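Local structure of phospholipase C-beta (PLC-beta) (3QR0) at residues L306-R318 and R734-V748. The protein belongs to the phospholipase C-beta family, a multidomain protein combining PH, EF-hand, TIM-barrel and C2 modules with a bound calcium ion. Sequence-based numbering, arbitrary orientation.
Sequences LMCEENNLTPMHR and RVMPLDGIKPGYRHV. With GOL (glycerol), chain D.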
loop_
_atom_site.group_PDB
_atom_site.type_symbol
_atom_site.label_atom_id
_atom_site.label_comp_id
_atom_site.label_asym_id
_atom_site.label_seq_id
_atom_site.Cartn_x
_atom_site.Cartn_y
_atom_site.Cartn_z
ATOM N N LEU A 306 5.001 -7.938 -23.253
ATOM C CA LEU A 306 4.556 -8.557 -22.007
ATOM C C LEU A 306 5.093 -7.823 -20.791
ATOM O O LEU A 306 4.463 -7.837 -19.734
ATOM C CB LEU A 306 4.960 -10.027 -21.950
ATOM C CG LEU A 306 4.228 -10.988 -22.893
ATOM C CD1 LEU A 306 4.943 -12.335 -22.892
ATOM C CD2 LEU A 306 2.767 -11.141 -22.499
ATOM N N MET A 307 6.240 -7.166 -20.963
ATOM C CA MET A 307 6.901 -6.425 -19.897
ATOM C C MET A 307 6.583 -4.936 -19.900
ATOM O O MET A 307 6.954 -4.251 -18.962
ATOM C CB MET A 307 8.420 -6.557 -20.037
ATOM C CG MET A 307 8.974 -7.950 -19.836
ATOM S SD MET A 307 10.681 -8.041 -20.408
ATOM C CE MET A 307 11.506 -6.937 -19.259
ATOM N N CYS A 308 5.942 -4.427 -20.953
ATOM C CA CYS A 308 5.761 -2.976 -21.107
ATOM C C CYS A 308 4.479 -2.484 -20.446
ATOM O O CYS A 308 3.675 -3.278 -19.962
ATOM C CB CYS A 308 5.807 -2.567 -22.584
ATOM S SG CYS A 308 4.284 -2.804 -23.510
ATOM N N GLU A 309 4.297 -1.165 -20.424
ATOM C CA GLU A 309 3.134 -0.552 -19.772
ATOM C C GLU A 309 1.792 -0.974 -20.379
ATOM O O GLU A 309 0.791 -1.028 -19.669
ATOM C CB GLU A 309 3.244 0.981 -19.772
ATOM C CG GLU A 309 4.270 1.533 -18.785
ATOM C CD GLU A 309 4.101 0.946 -17.394
ATOM O OE1 GLU A 309 3.002 1.100 -16.805
ATOM O OE2 GLU A 309 5.062 0.310 -16.904
ATOM N N GLU A 310 1.771 -1.267 -21.677
ATOM C CA GLU A 310 0.552 -1.730 -22.341
ATOM C C GLU A 310 -0.012 -2.991 -21.677
ATOM O O GLU A 310 -1.234 -3.187 -21.659
ATOM C CB GLU A 310 0.821 -2.025 -23.817
ATOM C CG GLU A 310 -0.433 -2.125 -24.680
ATOM C CD GLU A 310 -1.124 -0.785 -24.878
ATOM O OE1 GLU A 310 -0.416 0.238 -25.030
ATOM O OE2 GLU A 310 -2.372 -0.759 -24.885
ATOM N N ASN A 311 0.878 -3.829 -21.143
ATOM C CA ASN A 311 0.491 -5.064 -20.460
ATOM C C ASN A 311 0.547 -4.979 -18.934
ATOM O O ASN A 311 0.535 -6.007 -18.259
ATOM C CB ASN A 311 1.364 -6.235 -20.932
ATOM C CG ASN A 311 0.705 -7.589 -20.674
ATOM O OD1 ASN A 311 -0.486 -7.757 -20.928
ATOM N ND2 ASN A 311 1.472 -8.543 -20.146
ATOM N N ASN A 312 0.586 -3.763 -18.392
ATOM C CA ASN A 312 0.573 -3.560 -16.938
ATOM C C ASN A 312 -0.647 -4.241 -16.312
ATOM O O ASN A 312 -1.782 -4.055 -16.767
ATOM C CB ASN A 312 0.595 -2.055 -16.605
ATOM C CG ASN A 312 1.020 -1.764 -15.158
ATOM O OD1 ASN A 312 0.538 -2.387 -14.221
ATOM N ND2 ASN A 312 1.908 -0.796 -14.985
ATOM N N LEU A 313 -0.406 -5.042 -15.278
ATOM C CA LEU A 313 -1.484 -5.766 -14.606
ATOM C C LEU A 313 -2.442 -4.827 -13.862
ATOM O O LEU A 313 -3.609 -5.150 -13.679
ATOM C CB LEU A 313 -0.915 -6.823 -13.648
ATOM C CG LEU A 313 -0.464 -6.363 -12.260
ATOM C CD1 LEU A 313 -1.657 -6.186 -11.315
ATOM C CD2 LEU A 313 0.517 -7.358 -11.671
ATOM N N THR A 314 -1.948 -3.664 -13.444
ATOM C CA THR A 314 -2.742 -2.728 -12.650
ATOM C C THR A 314 -3.834 -2.051 -13.490
ATOM O O THR A 314 -3.525 -1.431 -14.508
ATOM C CB THR A 314 -1.848 -1.642 -12.025
ATOM O OG1 THR A 314 -0.830 -2.262 -11.228
ATOM C CG2 THR A 314 -2.672 -0.688 -11.156
ATOM N N PRO A 315 -5.114 -2.186 -13.075
ATOM C CA PRO A 315 -6.212 -1.489 -13.760
ATOM C C PRO A 315 -6.181 0.001 -13.440
ATOM O O PRO A 315 -6.467 0.406 -12.309
ATOM C CB PRO A 315 -7.472 -2.158 -13.206
ATOM C CG PRO A 315 -7.057 -2.783 -11.917
ATOM C CD PRO A 315 -5.596 -3.061 -11.989
ATOM N N MET A 316 -5.820 0.802 -14.432
ATOM C CA MET A 316 -5.572 2.226 -14.211
ATOM C C MET A 316 -6.820 2.982 -13.750
ATOM O O MET A 316 -6.710 3.891 -12.932
ATOM C CB MET A 316 -4.961 2.870 -15.463
ATOM C CG MET A 316 -3.525 2.418 -15.727
ATOM S SD MET A 316 -2.380 2.908 -14.403
ATOM C CE MET A 316 -1.089 1.668 -14.569
ATOM N N HIS A 317 -7.994 2.584 -14.241
ATOM C CA HIS A 317 -9.255 3.210 -13.825
ATOM C C HIS A 317 -9.550 2.989 -12.330
ATOM O O HIS A 317 -10.237 3.801 -11.707
ATOM C CB HIS A 317 -10.437 2.742 -14.707
ATOM C CG HIS A 317 -10.853 1.320 -14.476
ATOM N ND1 HIS A 317 -10.170 0.247 -15.011
ATOM C CD2 HIS A 317 -11.882 0.796 -13.767
ATOM C CE1 HIS A 317 -10.758 -0.876 -14.638
ATOM N NE2 HIS A 317 -11.798 -0.572 -13.881
ATOM N N ARG A 318 -9.025 1.902 -11.761
ATOM C CA ARG A 318 -9.144 1.638 -10.322
ATOM C C ARG A 318 -8.028 2.295 -9.510
ATOM O O ARG A 318 -8.258 2.723 -8.384
ATOM C CB ARG A 318 -9.147 0.133 -10.042
ATOM C CG ARG A 318 -10.438 -0.575 -10.424
ATOM C CD ARG A 318 -10.641 -1.863 -9.610
ATOM N NE ARG A 318 -10.904 -1.614 -8.182
ATOM C CZ ARG A 318 -10.078 -1.904 -7.165
ATOM N NH1 ARG A 318 -8.884 -2.469 -7.362
ATOM N NH2 ARG A 318 -10.453 -1.624 -5.919
ATOM N N ARG A 734 2.328 -9.633 -3.944
ATOM C CA ARG A 734 1.470 -8.727 -4.698
ATOM C C ARG A 734 0.007 -9.086 -4.467
ATOM O O ARG A 734 -0.379 -10.241 -4.632
ATOM C CB ARG A 734 1.809 -8.782 -6.191
ATOM C CG ARG A 734 1.130 -7.708 -7.037
ATOM C CD ARG A 734 1.624 -6.312 -6.696
ATOM N NE ARG A 734 0.936 -5.301 -7.501
ATOM C CZ ARG A 734 1.390 -4.785 -8.641
ATOM N NH1 ARG A 734 2.572 -5.146 -9.144
ATOM N NH2 ARG A 734 0.656 -3.882 -9.281
ATOM N N VAL A 735 -0.792 -8.089 -4.080
ATOM C CA VAL A 735 -2.222 -8.256 -3.863
ATOM C C VAL A 735 -2.971 -7.741 -5.092
ATOM O O VAL A 735 -2.731 -6.621 -5.546
ATOM C CB VAL A 735 -2.683 -7.494 -2.597
ATOM C CG1 VAL A 735 -4.200 -7.519 -2.458
ATOM C CG2 VAL A 735 -2.039 -8.096 -1.353
ATOM N N MET A 736 -3.859 -8.573 -5.629
ATOM C CA MET A 736 -4.632 -8.244 -6.816
ATOM C C MET A 736 -6.125 -8.421 -6.516
ATOM O O MET A 736 -6.622 -9.541 -6.502
ATOM C CB MET A 736 -4.215 -9.152 -7.972
ATOM C CG MET A 736 -2.800 -8.894 -8.479
ATOM S SD MET A 736 -2.277 -10.122 -9.694
ATOM C CE MET A 736 -1.978 -11.527 -8.627
ATOM N N PRO A 737 -6.840 -7.316 -6.249
ATOM C CA PRO A 737 -8.287 -7.416 -6.033
ATOM C C PRO A 737 -8.978 -7.978 -7.271
ATOM O O PRO A 737 -8.596 -7.626 -8.385
ATOM C CB PRO A 737 -8.702 -5.962 -5.790
ATOM C CG PRO A 737 -7.455 -5.285 -5.337
ATOM C CD PRO A 737 -6.369 -5.927 -6.123
ATOM N N LEU A 738 -9.965 -8.852 -7.083
ATOM C CA LEU A 738 -10.646 -9.486 -8.217
ATOM C C LEU A 738 -11.550 -8.504 -8.953
ATOM O O LEU A 738 -11.866 -8.715 -10.119
ATOM C CB LEU A 738 -11.459 -10.705 -7.783
ATOM C CG LEU A 738 -10.734 -11.843 -7.065
ATOM C CD1 LEU A 738 -11.627 -13.080 -7.057
ATOM C CD2 LEU A 738 -9.377 -12.151 -7.693
ATOM N N ASP A 739 -11.974 -7.447 -8.260
ATOM C CA ASP A 739 -12.633 -6.313 -8.904
ATOM C C ASP A 739 -11.600 -5.629 -9.807
ATOM O O ASP A 739 -10.705 -4.945 -9.326
ATOM C CB ASP A 739 -13.169 -5.342 -7.839
ATOM C CG ASP A 739 -13.893 -4.132 -8.431
ATOM O OD1 ASP A 739 -14.132 -3.164 -7.666
ATOM O OD2 ASP A 739 -14.226 -4.132 -9.638
ATOM N N GLY A 740 -11.715 -5.852 -11.111
ATOM C CA GLY A 740 -10.815 -5.231 -12.084
ATOM C C GLY A 740 -9.547 -6.006 -12.411
ATOM O O GLY A 740 -8.712 -5.514 -13.171
ATOM N N ILE A 741 -9.388 -7.213 -11.866
ATOM C CA ILE A 741 -8.209 -8.019 -12.182
ATOM C C ILE A 741 -8.117 -8.247 -13.698
ATOM O O ILE A 741 -9.132 -8.427 -14.380
ATOM C CB ILE A 741 -8.178 -9.378 -11.421
ATOM C CG1 ILE A 741 -6.780 -10.012 -11.523
ATOM C CG2 ILE A 741 -9.257 -10.323 -11.941
ATOM C CD1 ILE A 741 -6.575 -11.207 -10.619
ATOM N N LYS A 742 -6.893 -8.210 -14.214
ATOM C CA LYS A 742 -6.646 -8.381 -15.638
ATOM C C LYS A 742 -6.060 -9.760 -15.876
ATOM O O LYS A 742 -5.018 -10.087 -15.307
ATOM C CB LYS A 742 -5.644 -7.348 -16.129
ATOM C CG LYS A 742 -6.086 -5.910 -16.048
ATOM C CD LYS A 742 -5.075 -5.084 -16.805
ATOM C CE LYS A 742 -5.265 -3.614 -16.656
ATOM N NZ LYS A 742 -4.206 -2.944 -17.430
ATOM N N PRO A 743 -6.707 -10.574 -16.726
ATOM C CA PRO A 743 -6.238 -11.937 -16.948
ATOM C C PRO A 743 -5.101 -12.034 -17.968
ATOM O O PRO A 743 -4.612 -11.017 -18.468
ATOM C CB PRO A 743 -7.489 -12.638 -17.476
ATOM C CG PRO A 743 -8.191 -11.576 -18.237
ATOM C CD PRO A 743 -7.931 -10.289 -17.501
ATOM N N GLY A 744 -4.683 -13.263 -18.249
ATOM C CA GLY A 744 -3.701 -13.547 -19.286
ATOM C C GLY A 744 -2.289 -13.666 -18.761
ATOM O O GLY A 744 -2.076 -13.853 -17.561
ATOM N N TYR A 745 -1.323 -13.554 -19.669
ATOM C CA TYR A 745 0.083 -13.563 -19.302
ATOM C C TYR A 745 0.472 -12.209 -18.729
ATOM O O TYR A 745 0.339 -11.179 -19.397
ATOM C CB TYR A 745 0.965 -13.904 -20.502
ATOM C CG TYR A 745 0.841 -15.339 -20.955
ATOM C CD1 TYR A 745 0.244 -15.657 -22.174
ATOM C CD2 TYR A 745 1.313 -16.384 -20.160
ATOM C CE1 TYR A 745 0.125 -16.976 -22.589
ATOM C CE2 TYR A 745 1.197 -17.710 -20.572
ATOM C CZ TYR A 745 0.600 -17.994 -21.784
ATOM O OH TYR A 745 0.485 -19.289 -22.203
ATOM N N ARG A 746 0.937 -12.212 -17.485
ATOM C CA ARG A 746 1.271 -10.973 -16.793
ATOM C C ARG A 746 2.587 -11.091 -16.055
ATOM O O ARG A 746 2.845 -12.102 -15.404
ATOM C CB ARG A 746 0.176 -10.621 -15.777
ATOM C CG ARG A 746 -1.194 -10.386 -16.370
ATOM C CD ARG A 746 -1.297 -9.079 -17.155
ATOM N NE ARG A 746 -2.554 -9.034 -17.894
ATOM C CZ ARG A 746 -2.997 -8.004 -18.607
ATOM N NH1 ARG A 746 -2.298 -6.879 -18.685
ATOM N NH2 ARG A 746 -4.160 -8.103 -19.240
ATOM N N HIS A 747 3.422 -10.060 -16.159
ATOM C CA HIS A 747 4.486 -9.861 -15.184
ATOM C C HIS A 747 3.883 -9.193 -13.964
ATOM O O HIS A 747 3.035 -8.305 -14.077
ATOM C CB HIS A 747 5.629 -9.020 -15.748
ATOM C CG HIS A 747 6.430 -9.732 -16.787
ATOM N ND1 HIS A 747 6.073 -9.742 -18.118
ATOM C CD2 HIS A 747 7.556 -10.477 -16.690
ATOM C CE1 HIS A 747 6.952 -10.456 -18.799
ATOM N NE2 HIS A 747 7.861 -10.911 -17.959
ATOM N N VAL A 748 4.335 -9.626 -12.794
ATOM C CA VAL A 748 3.801 -9.168 -11.524
ATOM C C VAL A 748 4.957 -8.637 -10.678
ATOM O O VAL A 748 5.559 -9.392 -9.915
ATOM C CB VAL A 748 3.094 -10.334 -10.787
ATOM C CG1 VAL A 748 2.404 -9.837 -9.520
ATOM C CG2 VAL A 748 2.093 -11.019 -11.705
HETATM C C1 GOL D . -3.492 -5.531 -22.460
HETATM O O1 GOL D . -2.935 -6.773 -22.081
HETATM C C2 GOL D . -4.102 -4.852 -21.235
HETATM O O2 GOL D . -5.080 -5.702 -20.681
HETATM C C3 GOL D . -4.735 -3.516 -21.611
HETATM O O3 GOL D . -5.154 -2.835 -20.447
HETATM O O HOH W 1 2.355 -7.542 -16.942
HETATM O O HOH W 2 2.006 -3.454 -12.047
HETATM O O HOH W 3 -4.880 -7.077 -12.463
HETATM O O HOH W 4 2.407 -5.296 -14.262
HETATM O O HOH W 5 -5.515 -0.438 -17.280
#
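The guanidinium of Arg746 lies between Asn311 OD1, 3.0 Å above one face, and Lys742 CB on the opposite face. In its plane, NE and NH2 both grip Pro743 O, NH2 also donates to glycerol O2, and NH1 makes a weak bond to Asn311 O. The Asn311 amide, nearly parallel to this guanidinium (15°), has its CG anti to the backbone N (chi1 -159°). From there ND2 donates almost straight to Tyr745 O (3.0 Å) and also to Leu306 O, while OD1 accepts from glycerol and Gln258. His747 carries Met307 CG over one ring face as a CH-pi contact, 3.8 Å from the centroid; its ND1 reaches Leu306 O (3.0 Å) from above the carbonyl plane, on the face opposite Asn311 ND2. The guanidinium of Arg734, whose NH1 is bonded to Pro749 O, takes Leu313 CD2 on a face, with Thr314 OG1, also bonded to Asn148, at its edge. Leu313 CD2 packs on Val748 CG1 (3.8 Å) as CD1 meets Met736 CG. Extended beyond CG, Lys742 brings NZ to Asn312 O (2.7 Å), almost in line with the carbonyl bond. The linker from EF-hand helix 299-307 to helix 316-319 is thus fastened to the C2 domain chiefly through backbone carbonyls met by lysine, arginine, amide and imidazole N-H groups, around one inserted leucine; the charges of Lys742 and Arg746 probably polarise the carbonyls of Asn312 and Asn311.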